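Local coordinates for putative uncharacterized protein (Trichoplax adhaerens, PDB 5OI9), which is the N-terminal domain of a STIL-family protein, which probably binds partner proteins such as CEP85 and takes part in centriole assembly, at residues D19-H30 with V191-L202. Residues are numbered along the deposited sequence; the frame is centred on the assembly and turned at random.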
loop_
_atom_site.group_PDB
_atom_site.type_symbol
_atom_site.label_atom_id
_atom_site.label_comp_id
_atom_site.label_asym_id
_atom_site.label_seq_id
_atom_site.Cartn_x
_atom_site.Cartn_y
_atom_site.Cartn_z
ATOM N N ASP A 19 -8.733 30.194 -3.592
ATOM C CA ASP A 19 -10.156 30.202 -3.277
ATOM C C ASP A 19 -10.619 28.783 -2.973
ATOM O O ASP A 19 -10.398 27.867 -3.771
ATOM C CB ASP A 19 -10.959 30.791 -4.438
ATOM C CG ASP A 19 -12.450 30.806 -4.168
ATOM O OD1 ASP A 19 -12.850 30.776 -2.985
ATOM O OD2 ASP A 19 -13.227 30.839 -5.145
ATOM N N SER A 20 -11.270 28.607 -1.824
ATOM C CA SER A 20 -11.661 27.289 -1.344
ATOM C C SER A 20 -13.128 26.962 -1.591
ATOM O O SER A 20 -13.602 25.925 -1.117
ATOM C CB SER A 20 -11.357 27.164 0.152
ATOM O OG SER A 20 -9.962 27.059 0.377
ATOM N N LYS A 21 -13.856 27.815 -2.311
ATOM C CA LYS A 21 -15.266 27.549 -2.571
ATOM C C LYS A 21 -15.426 26.246 -3.346
ATOM O O LYS A 21 -14.767 26.029 -4.367
ATOM C CB LYS A 21 -15.896 28.707 -3.345
ATOM C CG LYS A 21 -17.382 28.521 -3.618
ATOM C CD LYS A 21 -17.976 29.712 -4.353
ATOM C CE LYS A 21 -19.465 29.515 -4.607
ATOM N NZ LYS A 21 -20.074 30.683 -5.302
ATOM N N ALA A 22 -16.306 25.379 -2.852
ATOM C CA ALA A 22 -16.520 24.080 -3.477
ATOM C C ALA A 22 -17.147 24.247 -4.855
ATOM O O ALA A 22 -18.194 24.886 -5.003
ATOM C CB ALA A 22 -17.408 23.206 -2.594
ATOM N N GLN A 23 -16.501 23.670 -5.867
ATOM C CA GLN A 23 -16.996 23.701 -7.235
ATOM C C GLN A 23 -17.604 22.371 -7.663
ATOM O O GLN A 23 -17.861 22.171 -8.853
ATOM C CB GLN A 23 -15.872 24.099 -8.192
ATOM C CG GLN A 23 -15.251 25.453 -7.882
ATOM C CD GLN A 23 -16.239 26.599 -8.024
ATOM O OE1 GLN A 23 -17.233 26.495 -8.741
ATOM N NE2 GLN A 23 -15.967 27.701 -7.335
ATOM N N GLY A 24 -17.838 21.467 -6.722
ATOM C CA GLY A 24 -18.425 20.180 -7.041
ATOM C C GLY A 24 -18.605 19.374 -5.775
ATOM O O GLY A 24 -18.270 19.820 -4.674
ATOM N N GLU A 25 -19.150 18.174 -5.953
ATOM C CA GLU A 25 -19.377 17.279 -4.827
ATOM C C GLU A 25 -18.070 16.955 -4.113
ATOM O O GLU A 25 -17.026 16.774 -4.744
ATOM C CB GLU A 25 -20.031 15.984 -5.305
ATOM C CG GLU A 25 -21.523 15.896 -5.062
ATOM C CD GLU A 25 -22.098 14.561 -5.500
ATOM O OE1 GLU A 25 -21.400 13.824 -6.228
ATOM O OE2 GLU A 25 -23.242 14.248 -5.111
ATOM N N GLN A 26 -18.136 16.891 -2.785
ATOM C CA GLN A 26 -17.035 16.329 -2.017
ATOM C C GLN A 26 -16.809 14.875 -2.412
ATOM O O GLN A 26 -17.736 14.164 -2.808
ATOM C CB GLN A 26 -17.320 16.402 -0.518
ATOM C CG GLN A 26 -17.192 17.769 0.102
ATOM C CD GLN A 26 -17.013 17.689 1.604
ATOM O OE1 GLN A 26 -17.207 16.632 2.205
ATOM N NE2 GLN A 26 -16.628 18.803 2.219
ATOM N N GLU A 27 -15.561 14.434 -2.297
ATOM C CA GLU A 27 -15.207 13.038 -2.501
ATOM C C GLU A 27 -14.443 12.541 -1.284
ATOM O O GLU A 27 -13.657 13.284 -0.686
ATOM C CB GLU A 27 -14.362 12.844 -3.770
ATOM C CG GLU A 27 -14.975 13.420 -5.040
ATOM C CD GLU A 27 -16.070 12.546 -5.625
ATOM O OE1 GLU A 27 -16.806 13.030 -6.510
ATOM O OE2 GLU A 27 -16.195 11.376 -5.205
ATOM N N GLU A 28 -14.685 11.290 -0.913
ATOM C CA GLU A 28 -13.969 10.638 0.174
ATOM C C GLU A 28 -12.995 9.637 -0.427
ATOM O O GLU A 28 -13.407 8.722 -1.150
ATOM C CB GLU A 28 -14.935 9.950 1.135
ATOM C CG GLU A 28 -15.854 10.907 1.878
ATOM C CD GLU A 28 -16.939 10.186 2.655
ATOM O OE1 GLU A 28 -17.162 8.983 2.396
ATOM O OE2 GLU A 28 -17.569 10.822 3.527
ATOM N N LEU A 29 -11.713 9.811 -0.133
ATOM C CA LEU A 29 -10.654 8.986 -0.694
ATOM C C LEU A 29 -10.161 7.989 0.345
ATOM O O LEU A 29 -10.014 8.325 1.525
ATOM C CB LEU A 29 -9.488 9.856 -1.181
ATOM C CG LEU A 29 -9.854 11.042 -2.081
ATOM C CD1 LEU A 29 -8.607 11.791 -2.540
ATOM C CD2 LEU A 29 -10.677 10.580 -3.280
ATOM N N HIS A 30 -9.914 6.758 -0.099
ATOM C CA HIS A 30 -9.279 5.751 0.740
ATOM C C HIS A 30 -8.680 4.678 -0.154
ATOM O O HIS A 30 -9.105 4.488 -1.297
ATOM C CB HIS A 30 -10.255 5.128 1.744
ATOM C CG HIS A 30 -9.594 4.204 2.722
ATOM N ND1 HIS A 30 -9.521 2.842 2.527
ATOM C CD2 HIS A 30 -8.952 4.453 3.887
ATOM C CE1 HIS A 30 -8.873 2.289 3.539
ATOM N NE2 HIS A 30 -8.515 3.246 4.376
ATOM N N VAL A 191 -4.453 -1.533 7.456
ATOM C CA VAL A 191 -4.439 -0.381 6.556
ATOM C C VAL A 191 -4.844 0.850 7.357
ATOM O O VAL A 191 -5.759 0.759 8.189
ATOM C CB VAL A 191 -5.375 -0.603 5.356
ATOM C CG1 VAL A 191 -5.471 0.655 4.505
ATOM C CG2 VAL A 191 -4.899 -1.778 4.518
ATOM N N PRO A 192 -4.203 2.003 7.161
ATOM C CA PRO A 192 -4.684 3.220 7.822
ATOM C C PRO A 192 -6.115 3.509 7.405
ATOM O O PRO A 192 -6.484 3.364 6.236
ATOM C CB PRO A 192 -3.719 4.302 7.327
ATOM C CG PRO A 192 -2.493 3.567 6.933
ATOM C CD PRO A 192 -2.952 2.236 6.420
ATOM N N SER A 193 -6.933 3.894 8.378
ATOM C CA SER A 193 -8.345 4.123 8.117
ATOM C C SER A 193 -8.649 5.540 7.652
ATOM O O SER A 193 -9.745 5.776 7.145
ATOM C CB SER A 193 -9.170 3.814 9.369
ATOM O OG SER A 193 -8.810 4.671 10.433
ATOM N N ALA A 194 -7.706 6.470 7.782
ATOM C CA ALA A 194 -7.974 7.882 7.525
ATOM C C ALA A 194 -8.642 8.105 6.172
ATOM O O ALA A 194 -8.152 7.649 5.135
ATOM C CB ALA A 194 -6.670 8.676 7.599
ATOM N N LEU A 195 -9.776 8.805 6.194
ATOM C CA LEU A 195 -10.444 9.256 4.981
ATOM C C LEU A 195 -9.959 10.655 4.620
ATOM O O LEU A 195 -9.933 11.548 5.472
ATOM C CB LEU A 195 -11.962 9.275 5.162
ATOM C CG LEU A 195 -12.724 7.962 5.342
ATOM C CD1 LEU A 195 -14.222 8.231 5.382
ATOM C CD2 LEU A 195 -12.382 6.979 4.235
ATOM N N ILE A 196 -9.585 10.844 3.359
ATOM C CA ILE A 196 -9.228 12.162 2.848
ATOM C C ILE A 196 -10.468 12.778 2.213
ATOM O O ILE A 196 -11.036 12.216 1.271
ATOM C CB ILE A 196 -8.076 12.080 1.835
ATOM C CG1 ILE A 196 -6.810 11.528 2.493
ATOM C CG2 ILE A 196 -7.813 13.450 1.220
ATOM C CD1 ILE A 196 -6.240 12.420 3.564
ATOM N N THR A 197 -10.897 13.923 2.739
ATOM C CA THR A 197 -11.969 14.694 2.123
ATOM C C THR A 197 -11.389 15.561 1.011
ATOM O O THR A 197 -10.440 16.316 1.239
ATOM C CB THR A 197 -12.669 15.571 3.160
ATOM O OG1 THR A 197 -13.098 14.766 4.265
ATOM C CG2 THR A 197 -13.874 16.269 2.546
ATOM N N ALA A 198 -11.956 15.455 -0.190
ATOM C CA ALA A 198 -11.455 16.177 -1.352
ATOM C C ALA A 198 -12.571 17.008 -1.966
ATOM O O ALA A 198 -13.661 16.493 -2.230
ATOM C CB ALA A 198 -10.877 15.213 -2.393
ATOM N N VAL A 199 -12.284 18.281 -2.212
ATOM C CA VAL A 199 -13.257 19.244 -2.710
ATOM C C VAL A 199 -12.716 19.838 -4.006
ATOM O O VAL A 199 -11.609 20.377 -4.008
ATOM C CB VAL A 199 -13.540 20.363 -1.692
ATOM C CG1 VAL A 199 -14.273 21.508 -2.354
ATOM C CG2 VAL A 199 -14.334 19.824 -0.513
ATOM N N PRO A 200 -13.453 19.776 -5.114
ATOM C CA PRO A 200 -12.992 20.444 -6.336
ATOM C C PRO A 200 -13.037 21.956 -6.170
ATOM O O PRO A 200 -14.004 22.510 -5.642
ATOM C CB PRO A 200 -13.987 19.970 -7.406
ATOM C CG PRO A 200 -14.811 18.887 -6.762
ATOM C CD PRO A 200 -14.769 19.146 -5.291
ATOM N N ILE A 201 -11.974 22.625 -6.620
ATOM C CA ILE A 201 -11.845 24.071 -6.488
ATOM C C ILE A 201 -11.459 24.670 -7.837
ATOM O O ILE A 201 -11.107 23.964 -8.783
ATOM C CB ILE A 201 -10.815 24.478 -5.412
ATOM C CG1 ILE A 201 -9.410 24.032 -5.819
ATOM C CG2 ILE A 201 -11.193 23.894 -4.058
ATOM C CD1 ILE A 201 -8.324 24.516 -4.884
ATOM N N LEU A 202 -11.529 25.999 -7.906
ATOM C CA LEU A 202 -11.166 26.721 -9.116
ATOM C C LEU A 202 -9.663 26.606 -9.380
ATOM O O LEU A 202 -8.873 26.445 -8.447
ATOM C CB LEU A 202 -11.559 28.191 -8.999
ATOM C CG LEU A 202 -13.054 28.520 -8.997
ATOM C CD1 LEU A 202 -13.274 29.990 -8.682
ATOM C CD2 LEU A 202 -13.683 28.162 -10.333
HETATM O O HOH W 1 -8.972 27.889 -6.211
HETATM O O HOH W 2 -12.817 27.502 -5.606
#
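Glu27 and Ala198 exchange two backbone hydrogen bonds, each 2.8 Å from N to O, and Leu29 and Ile196 form the next such antiparallel pair. Between them Glu28 faces Thr197 as a non-hydrogen-bonded pair, its side chain on the more exposed face of the ribbon. The other face is buried: Leu29 CB lies 4.0 Å from Ile196 CB and Leu29 CD1 reaches the methyl group of Ala198. Beyond the ladder the His30 ring, with CG anti to the backbone N (chi1 -173°), reaches the end of strand 180-192 and the loop after it. Its NE2 donates to Pro192 O at 2.8 Å, in that carbonyl's plane though 18° out of the ring's own; Ala194 O lies at the ring edge beside CD2, while Val191 CG1 approaches CE1 obliquely. With ND1 bound to the backbone N of Leu32, both ring nitrogens are engaged and the ring's rotation is fixed. A leucine here would probably leave Pro192 O without this donor and Leu32 N without its acceptor. The other end is more solvent-exposed and leaves the ladder. Gln26 lays its extended chain over Thr197 CG2 and Val199 CG2, Ala22 CB meets Val199 CG1 at 3.6 Å, and Pro200 CD packs on Glu25 O at 3.3 Å. Pro200 O receives Gln23 N, while the Gln23 chain, bent at chi2 (-63°), turns its amide against Leu202. Water adds to the direct bond: one molecule donates to both Asp19 O and Leu202 O. Strand 27-29 is one edge of a mixed sheet; strand 196-200 separates it from strand 309-314, whose Trp311 touches Glu27, Ala198 and Pro200. Helix 270-281 covers Ile196 with Trp273 and Leu280, and Trp273 also meets the His30 ring, where residues 193-195 lead from strand 180-192 of the second sheet into strand 196-200.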